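Local coordinates for tyrosinase (Burkholderia thailandensis, PDB 5ZRD), which probably hydroxylates monophenols and oxidises the resulting catechols to o-quinones at a coupled pair of copper ions, at residues Asp31-Leu42 and Ala104-Pro115; Asn6-Val14 and Glu393-Pro402. All blocks are in the same frame, centred on the assembly; numbering follows the deposited sequence.

Overall arrangement
Both contacts are partly buried and lie on the same side of the chain's centre, their own centres about 17 Å apart. Helix 90-108 supplies one side of interaction 1 and flanks interaction 2, and helix 315-334 touches both. Interaction 1 joins helix 27-41 to the end of helix 90-108 and the chain after it, almost wholly through aliphatic groups and one indole. Interaction 2 is a two-stranded parallel sheet built on backbone hydrogen bonds; Arg11, Phe398 and Tyr400 are buried on the face turned to the helices, while Val10 and Thr399, on the other, are partly exposed. They meet where Arg9 reaches Ser113, and Glu102 of helix 90-108 receives both Arg9 and Arg11.

Interaction 1. Residues Asp31-Leu42 and Ala104-Pro115; sequences DLVRAWVGIQAL and ALQSIVPGVSMP
Leu105 turns its CG beside its own backbone N (chi1 -64°) and extends onward, which lays CD2 over the five-membered ring of Trp36, 3.7 Å from the ring centroid and only 9° off its normal. This is a CH-pi contact, and on the same ring face, toward the rim, stands CD1 of Ile39, itself 3.5 Å from Leu105 CD2. Met114, bent at chi2 and chi3, brings its sulfur to the edge of the indole instead, a Met-aromatic contact with SD 3.9 Å from Trp36 NE1. NE1 is buried, with no polar partner in the model. Leu105 is a knob in a hole formed by Leu32, Ala35, Trp36 and Ile39, where helices 31-41 and 104-108 cross at 103° with their axes 8.1 Å apart. Small residues permit this approach: Ala35 CB meets Leu105 CB at 3.8 Å, and Gly38 leaves its CA directly against Ile108 CG1. The packing belongs to the helical framework around the dicopper centre, since helix 90-108 carries the copper ligand His94; Phe318 of helix 315-334 lies against Trp36 from outside the pair. Beyond the helix, a type II turn from Val109 to Val112 has Gly111 at its positive-phi position and leads the chain across helix 31-41 near Asp31 and Leu32. Leu32 CD1 abuts Pro115 CD at a tight 3.4 Å, while Val109 CG2 rests 3.5 Å from Asp31 O.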
# COMPACT_ATOMS: atom_id res chain seq x y z
N ASP A 31 7.88 -49.89 15.96
CA ASP A 31 8.83 -49.00 15.26
C ASP A 31 8.16 -47.70 14.82
O ASP A 31 8.71 -46.59 14.96
CB ASP A 31 9.44 -49.69 14.04
CG ASP A 31 10.41 -50.82 14.40
OD1 ASP A 31 11.01 -50.81 15.51
OD2 ASP A 31 10.59 -51.70 13.54
N LEU A 32 6.96 -47.85 14.25
CA LEU A 32 6.19 -46.70 13.80
C LEU A 32 5.92 -45.77 14.99
O LEU A 32 6.24 -44.58 14.91
CB LEU A 32 4.88 -47.17 13.16
CG LEU A 32 4.01 -46.02 12.63
CD1 LEU A 32 4.63 -45.43 11.38
CD2 LEU A 32 2.59 -46.48 12.41
N VAL A 33 5.37 -46.30 16.08
CA VAL A 33 5.07 -45.48 17.25
C VAL A 33 6.36 -44.84 17.77
O VAL A 33 6.40 -43.63 18.03
CB VAL A 33 4.32 -46.26 18.35
CG1 VAL A 33 4.33 -45.51 19.67
CG2 VAL A 33 2.89 -46.57 17.94
N ARG A 34 7.43 -45.63 17.87
CA ARG A 34 8.69 -45.12 18.42
C ARG A 34 9.19 -43.97 17.55
O ARG A 34 9.72 -43.03 18.08
CB ARG A 34 9.75 -46.22 18.53
CG ARG A 34 11.14 -45.73 18.93
CD ARG A 34 12.19 -46.83 19.00
NE ARG A 34 11.96 -47.68 20.15
CZ ARG A 34 11.46 -48.92 20.11
NH1 ARG A 34 11.24 -49.55 21.25
NH2 ARG A 34 11.19 -49.52 18.95
N ALA A 35 9.03 -44.07 16.23
CA ALA A 35 9.47 -43.02 15.29
C ALA A 35 8.64 -41.74 15.47
O ALA A 35 9.15 -40.61 15.39
CB ALA A 35 9.35 -43.52 13.87
N TRP A 36 7.34 -41.92 15.69
CA TRP A 36 6.45 -40.80 15.85
C TRP A 36 6.74 -40.11 17.20
O TRP A 36 6.76 -38.86 17.28
CB TRP A 36 4.99 -41.26 15.73
CG TRP A 36 4.45 -41.19 14.34
CD1 TRP A 36 4.41 -42.18 13.40
CD2 TRP A 36 3.85 -40.04 13.74
NE1 TRP A 36 3.83 -41.72 12.25
CE2 TRP A 36 3.49 -40.41 12.43
CE3 TRP A 36 3.61 -38.74 14.18
CZ2 TRP A 36 2.87 -39.51 11.57
CZ3 TRP A 36 3.00 -37.86 13.33
CH2 TRP A 36 2.64 -38.25 12.04
N VAL A 37 6.99 -40.91 18.24
CA VAL A 37 7.43 -40.30 19.53
C VAL A 37 8.69 -39.46 19.27
O VAL A 37 8.77 -38.28 19.62
CB VAL A 37 7.65 -41.38 20.61
CG1 VAL A 37 8.24 -40.77 21.88
CG2 VAL A 37 6.36 -42.12 20.94
N GLY A 38 9.65 -40.03 18.56
CA GLY A 38 10.90 -39.32 18.32
C GLY A 38 10.72 -38.02 17.55
O GLY A 38 11.33 -37.00 17.92
N ILE A 39 9.94 -38.00 16.47
CA ILE A 39 9.81 -36.74 15.67
C ILE A 39 8.99 -35.71 16.47
O ILE A 39 9.21 -34.51 16.34
CB ILE A 39 9.28 -36.96 14.23
CG1 ILE A 39 7.82 -37.43 14.16
CG2 ILE A 39 10.20 -37.89 13.44
CD1 ILE A 39 7.16 -37.19 12.79
N GLN A 40 8.09 -36.18 17.32
CA GLN A 40 7.31 -35.25 18.17
C GLN A 40 8.23 -34.63 19.24
O GLN A 40 7.94 -33.54 19.69
CB GLN A 40 6.08 -35.95 18.76
CG GLN A 40 4.95 -36.03 17.75
CD GLN A 40 3.68 -36.72 18.16
OE1 GLN A 40 3.49 -37.14 19.31
NE2 GLN A 40 2.79 -36.85 17.19
N ALA A 41 9.35 -35.27 19.59
CA ALA A 41 10.17 -34.75 20.70
C ALA A 41 11.33 -33.91 20.16
O ALA A 41 12.04 -33.32 20.93
CB ALA A 41 10.69 -35.88 21.55
N LEU A 42 11.53 -33.83 18.85
CA LEU A 42 12.60 -32.96 18.39
C LEU A 42 12.19 -31.51 18.62
O LEU A 42 11.05 -31.21 18.54
CB LEU A 42 12.89 -33.25 16.91
CG LEU A 42 13.66 -34.55 16.68
CD1 LEU A 42 13.51 -35.03 15.24
CD2 LEU A 42 15.14 -34.39 17.06
N ALA A 104 11.88 -38.05 8.01
CA ALA A 104 11.97 -37.68 9.42
C ALA A 104 11.70 -38.88 10.33
O ALA A 104 12.41 -39.05 11.31
CB ALA A 104 11.00 -36.58 9.73
N LEU A 105 10.70 -39.69 10.06
CA LEU A 105 10.50 -40.83 10.93
C LEU A 105 11.76 -41.72 10.90
O LEU A 105 12.10 -42.38 11.89
CB LEU A 105 9.26 -41.65 10.53
CG LEU A 105 7.90 -40.98 10.62
CD1 LEU A 105 6.84 -41.90 10.06
CD2 LEU A 105 7.52 -40.62 12.06
N GLN A 106 12.44 -41.74 9.75
CA GLN A 106 13.52 -42.69 9.48
C GLN A 106 14.81 -42.28 10.22
O GLN A 106 15.66 -43.12 10.54
CB GLN A 106 13.76 -42.81 7.97
CG GLN A 106 12.91 -43.87 7.29
CD GLN A 106 13.05 -43.86 5.79
OE1 GLN A 106 13.74 -43.03 5.20
NE2 GLN A 106 12.36 -44.80 5.14
N SER A 107 14.91 -40.98 10.49
CA SER A 107 15.96 -40.40 11.30
C SER A 107 15.86 -40.86 12.76
O SER A 107 16.84 -40.76 13.46
CB SER A 107 15.92 -38.90 11.25
OG SER A 107 14.91 -38.43 12.13
N ILE A 108 14.71 -41.31 13.23
CA ILE A 108 14.57 -41.89 14.53
C ILE A 108 14.73 -43.40 14.41
O ILE A 108 15.54 -43.99 15.11
CB ILE A 108 13.19 -41.55 15.15
CG1 ILE A 108 12.90 -40.04 15.20
CG2 ILE A 108 13.02 -42.20 16.52
CD1 ILE A 108 14.09 -39.17 15.53
N VAL A 109 13.91 -44.03 13.56
CA VAL A 109 13.96 -45.49 13.36
C VAL A 109 14.34 -45.77 11.90
O VAL A 109 13.46 -45.66 11.03
CB VAL A 109 12.62 -46.17 13.66
CG1 VAL A 109 12.69 -47.64 13.31
CG2 VAL A 109 12.15 -45.96 15.09
N PRO A 110 15.62 -46.18 11.63
CA PRO A 110 16.04 -46.37 10.22
C PRO A 110 15.20 -47.39 9.43
O PRO A 110 14.73 -48.42 9.99
CB PRO A 110 17.53 -46.77 10.35
CG PRO A 110 17.98 -45.92 11.53
CD PRO A 110 16.83 -46.12 12.50
N GLY A 111 14.97 -47.05 8.14
CA GLY A 111 14.17 -47.90 7.24
C GLY A 111 12.72 -48.09 7.71
O GLY A 111 12.04 -49.03 7.25
N VAL A 112 12.18 -47.25 8.59
CA VAL A 112 10.74 -47.41 8.91
C VAL A 112 9.95 -46.83 7.72
O VAL A 112 10.45 -45.93 6.99
CB VAL A 112 10.33 -46.76 10.25
CG1 VAL A 112 10.25 -45.25 10.15
CG2 VAL A 112 8.99 -47.28 10.76
N SER A 113 8.75 -47.35 7.53
CA SER A 113 7.81 -46.94 6.47
C SER A 113 6.51 -46.37 7.07
O SER A 113 5.91 -46.91 8.04
CB SER A 113 7.48 -48.09 5.53
OG SER A 113 8.64 -48.44 4.77
N MET A 114 6.06 -45.30 6.43
CA MET A 114 4.82 -44.67 6.81
C MET A 114 3.68 -45.50 6.23
O MET A 114 3.57 -45.62 5.03
CB MET A 114 4.77 -43.24 6.25
CG MET A 114 3.50 -42.49 6.61
SD MET A 114 3.33 -42.20 8.39
CE MET A 114 1.54 -42.27 8.53
N PRO A 115 2.83 -46.08 7.08
CA PRO A 115 1.74 -46.87 6.55
C PRO A 115 0.57 -45.98 6.15
O PRO A 115 0.64 -44.76 6.38
CB PRO A 115 1.29 -47.78 7.71
CG PRO A 115 1.64 -46.99 8.93
CD PRO A 115 2.81 -46.09 8.56

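Interaction 2. Residues Asn6-Val14 and Glu393-Pro402; sequences NAPRVRRSV and ERQLGFTYGP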
# COMPACT_ATOMS: atom_id res chain seq x y z
N ASN A 6 16.98 -50.68 -6.55
CA ASN A 6 16.84 -51.57 -5.35
C ASN A 6 15.36 -51.90 -5.09
O ASN A 6 14.45 -51.12 -5.45
CB ASN A 6 17.42 -50.97 -4.07
CG ASN A 6 18.82 -50.41 -4.27
OD1 ASN A 6 18.99 -49.19 -4.31
ND2 ASN A 6 19.80 -51.28 -4.43
N ALA A 7 15.12 -53.04 -4.44
CA ALA A 7 13.77 -53.50 -4.13
C ALA A 7 13.05 -52.46 -3.26
O ALA A 7 13.58 -52.03 -2.23
CB ALA A 7 13.81 -54.84 -3.45
N PRO A 8 11.83 -52.05 -3.66
CA PRO A 8 11.13 -50.99 -2.91
C PRO A 8 10.81 -51.38 -1.46
O PRO A 8 10.38 -52.51 -1.23
CB PRO A 8 9.81 -50.75 -3.68
CG PRO A 8 9.90 -51.63 -4.91
CD PRO A 8 10.89 -52.72 -4.57
N ARG A 9 10.99 -50.47 -0.50
CA ARG A 9 10.26 -50.56 0.79
C ARG A 9 8.75 -50.62 0.55
O ARG A 9 8.23 -49.99 -0.38
CB ARG A 9 10.45 -49.33 1.66
CG ARG A 9 11.87 -49.10 2.17
CD ARG A 9 11.83 -48.03 3.24
NE ARG A 9 11.76 -46.73 2.61
CZ ARG A 9 10.65 -46.01 2.46
NH1 ARG A 9 9.49 -46.40 3.00
NH2 ARG A 9 10.73 -44.89 1.78
N VAL A 10 8.05 -51.33 1.42
CA VAL A 10 6.63 -51.55 1.26
C VAL A 10 5.87 -50.79 2.35
O VAL A 10 5.85 -51.21 3.48
CB VAL A 10 6.31 -53.06 1.32
CG1 VAL A 10 4.83 -53.31 1.01
CG2 VAL A 10 7.20 -53.85 0.37
N ARG A 11 5.21 -49.69 1.94
CA ARG A 11 4.19 -49.00 2.75
C ARG A 11 3.00 -49.93 2.90
O ARG A 11 2.46 -50.36 1.89
CB ARG A 11 3.75 -47.68 2.10
CG ARG A 11 4.75 -46.56 2.32
CD ARG A 11 4.30 -45.20 1.85
NE ARG A 11 5.38 -44.23 1.94
CZ ARG A 11 5.28 -42.98 1.49
NH1 ARG A 11 4.16 -42.58 0.90
NH2 ARG A 11 6.29 -42.14 1.59
N ARG A 12 2.60 -50.22 4.15
CA ARG A 12 1.55 -51.20 4.41
C ARG A 12 0.34 -50.55 5.12
O ARG A 12 0.38 -49.42 5.66
CB ARG A 12 2.09 -52.35 5.26
CG ARG A 12 3.11 -53.23 4.54
CD ARG A 12 3.35 -54.55 5.26
NE ARG A 12 4.31 -55.39 4.54
CZ ARG A 12 4.11 -55.96 3.35
NH1 ARG A 12 2.89 -56.02 2.81
NH2 ARG A 12 5.15 -56.46 2.68
N SER A 13 -0.77 -51.27 5.06
CA SER A 13 -2.00 -50.83 5.70
C SER A 13 -1.82 -50.81 7.23
O SER A 13 -1.40 -51.81 7.81
CB SER A 13 -3.15 -51.72 5.31
OG SER A 13 -4.23 -51.56 6.21
N VAL A 14 -2.19 -49.69 7.86
CA VAL A 14 -2.07 -49.52 9.30
C VAL A 14 -2.91 -50.60 10.00
O VAL A 14 -2.53 -51.11 11.05
CB VAL A 14 -2.45 -48.10 9.76
CG1 VAL A 14 -3.88 -48.00 10.27
CG2 VAL A 14 -1.51 -47.61 10.85
N GLU A 393 8.49 -46.22 -7.10
CA GLU A 393 9.43 -47.36 -6.95
C GLU A 393 10.81 -46.95 -7.51
O GLU A 393 11.80 -46.95 -6.79
CB GLU A 393 8.88 -48.61 -7.63
CG GLU A 393 7.58 -49.11 -7.04
CD GLU A 393 6.84 -50.23 -7.79
OE1 GLU A 393 7.10 -50.39 -9.01
OE2 GLU A 393 5.99 -50.93 -7.17
N ARG A 394 10.85 -46.43 -8.73
CA ARG A 394 12.13 -46.09 -9.40
C ARG A 394 12.73 -44.80 -8.86
O ARG A 394 13.94 -44.68 -8.87
CB ARG A 394 11.99 -45.95 -10.92
CG ARG A 394 11.36 -47.16 -11.59
CD ARG A 394 11.22 -47.04 -13.10
NE ARG A 394 10.63 -48.27 -13.63
CZ ARG A 394 11.26 -49.45 -13.78
NH1 ARG A 394 12.59 -49.50 -13.84
NH2 ARG A 394 10.54 -50.57 -13.87
N GLN A 395 11.94 -43.80 -8.46
CA GLN A 395 12.57 -42.53 -8.06
C GLN A 395 12.62 -42.36 -6.53
O GLN A 395 13.48 -41.62 -6.04
CB GLN A 395 11.85 -41.36 -8.73
CG GLN A 395 11.95 -41.33 -10.25
CD GLN A 395 11.01 -40.30 -10.84
OE1 GLN A 395 9.79 -40.50 -10.90
NE2 GLN A 395 11.55 -39.18 -11.28
N LEU A 396 11.74 -42.98 -5.75
CA LEU A 396 11.66 -42.69 -4.29
C LEU A 396 11.90 -43.95 -3.44
O LEU A 396 12.01 -43.87 -2.22
CB LEU A 396 10.28 -42.08 -3.96
CG LEU A 396 9.94 -40.73 -4.59
CD1 LEU A 396 8.59 -40.25 -4.10
CD2 LEU A 396 10.98 -39.66 -4.30
N GLY A 397 11.98 -45.12 -4.06
CA GLY A 397 12.45 -46.31 -3.36
C GLY A 397 11.36 -46.99 -2.54
O GLY A 397 11.69 -47.73 -1.62
N PHE A 398 10.06 -46.79 -2.86
CA PHE A 398 8.99 -47.47 -2.09
C PHE A 398 7.79 -47.80 -3.00
O PHE A 398 7.64 -47.29 -4.10
CB PHE A 398 8.59 -46.62 -0.89
CG PHE A 398 7.68 -45.46 -1.20
CD1 PHE A 398 6.29 -45.64 -1.26
CD2 PHE A 398 8.18 -44.20 -1.44
CE1 PHE A 398 5.44 -44.58 -1.55
CE2 PHE A 398 7.32 -43.14 -1.70
CZ PHE A 398 5.96 -43.34 -1.80
N THR A 399 6.94 -48.66 -2.47
CA THR A 399 5.76 -49.10 -3.13
C THR A 399 4.65 -49.27 -2.08
O THR A 399 4.90 -49.15 -0.86
CB THR A 399 6.00 -50.43 -3.84
OG1 THR A 399 4.96 -50.62 -4.81
CG2 THR A 399 6.05 -51.59 -2.87
N TYR A 400 3.45 -49.55 -2.55
CA TYR A 400 2.29 -49.71 -1.70
C TYR A 400 2.02 -51.20 -1.66
O TYR A 400 2.01 -51.84 -2.67
CB TYR A 400 1.08 -48.87 -2.16
CG TYR A 400 1.22 -47.42 -1.77
CD1 TYR A 400 1.03 -47.03 -0.45
CD2 TYR A 400 1.68 -46.46 -2.66
CE1 TYR A 400 1.23 -45.71 -0.04
CE2 TYR A 400 1.91 -45.15 -2.26
CZ TYR A 400 1.66 -44.77 -0.95
OH TYR A 400 1.90 -43.50 -0.52
N GLY A 401 1.88 -51.72 -0.46
CA GLY A 401 1.41 -53.05 -0.31
C GLY A 401 -0.00 -53.15 -0.84
O GLY A 401 -0.52 -52.21 -1.37
N PRO A 402 -0.60 -54.31 -0.68
CA PRO A 402 -1.95 -54.54 -1.12
C PRO A 402 -2.98 -53.82 -0.24
O PRO A 402 -2.84 -53.78 0.99
CB PRO A 402 -2.13 -56.07 -0.99
CG PRO A 402 -1.15 -56.45 0.10
CD PRO A 402 0.02 -55.52 -0.12
O HOH W 1 13.04 -44.03 0.31
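Arg11 and Phe398 form a flat cation-pi stack: the guanidinium lies over one face of the ring, the two planes 17° apart and Arg11 CZ 3.6 Å from the ring centroid. The extended Arg11 chain, starting beside its backbone N (chi1 -78°), runs alongside Tyr400, which points the same way. NH1 consequently donates a bent hydrogen bond to Tyr400 OH at 2.8 Å, slightly out of the guanidinium plane, although the two flat groups are steeply inclined. A phenylalanine suits this place because its face accepts the cation while the N-H groups remain directed outward; NH2 forms a salt bridge with Glu102, and Tyr400 OH is also bonded to Asp324. These partners probably stabilise the positive charge of the buried arginine.

Arg9 bends at chi3 (-80°), laying its guanidinium obliquely against Phe398, with CB of that residue over one face. Its NH2 donates to a water at 2.9 Å, which in turn donates to Leu396 O, while NH1 reaches Glu102 and Ser113. On the other side of the sheet, Pro8 CB packs against Thr399 CB, and Thr399 OG1 donates at 2.6 Å to the anti lone pair of Glu393 OE2, tying the strand to the preceding helix. Gly397, with positive phi, turns the chain from that helix into the strand.

Through their backbone N and O, Arg9 bonds to Gly397 and Thr399, and Arg11 to Thr399 and Gly401. Each thus grips the residues flanking its partner, Phe398 or Tyr400, the pattern of a parallel beta ladder, here a two-stranded sheet pairing the N-terminal strand with one far along the chain, beside copper-ligand helices 90-108 and 315-334.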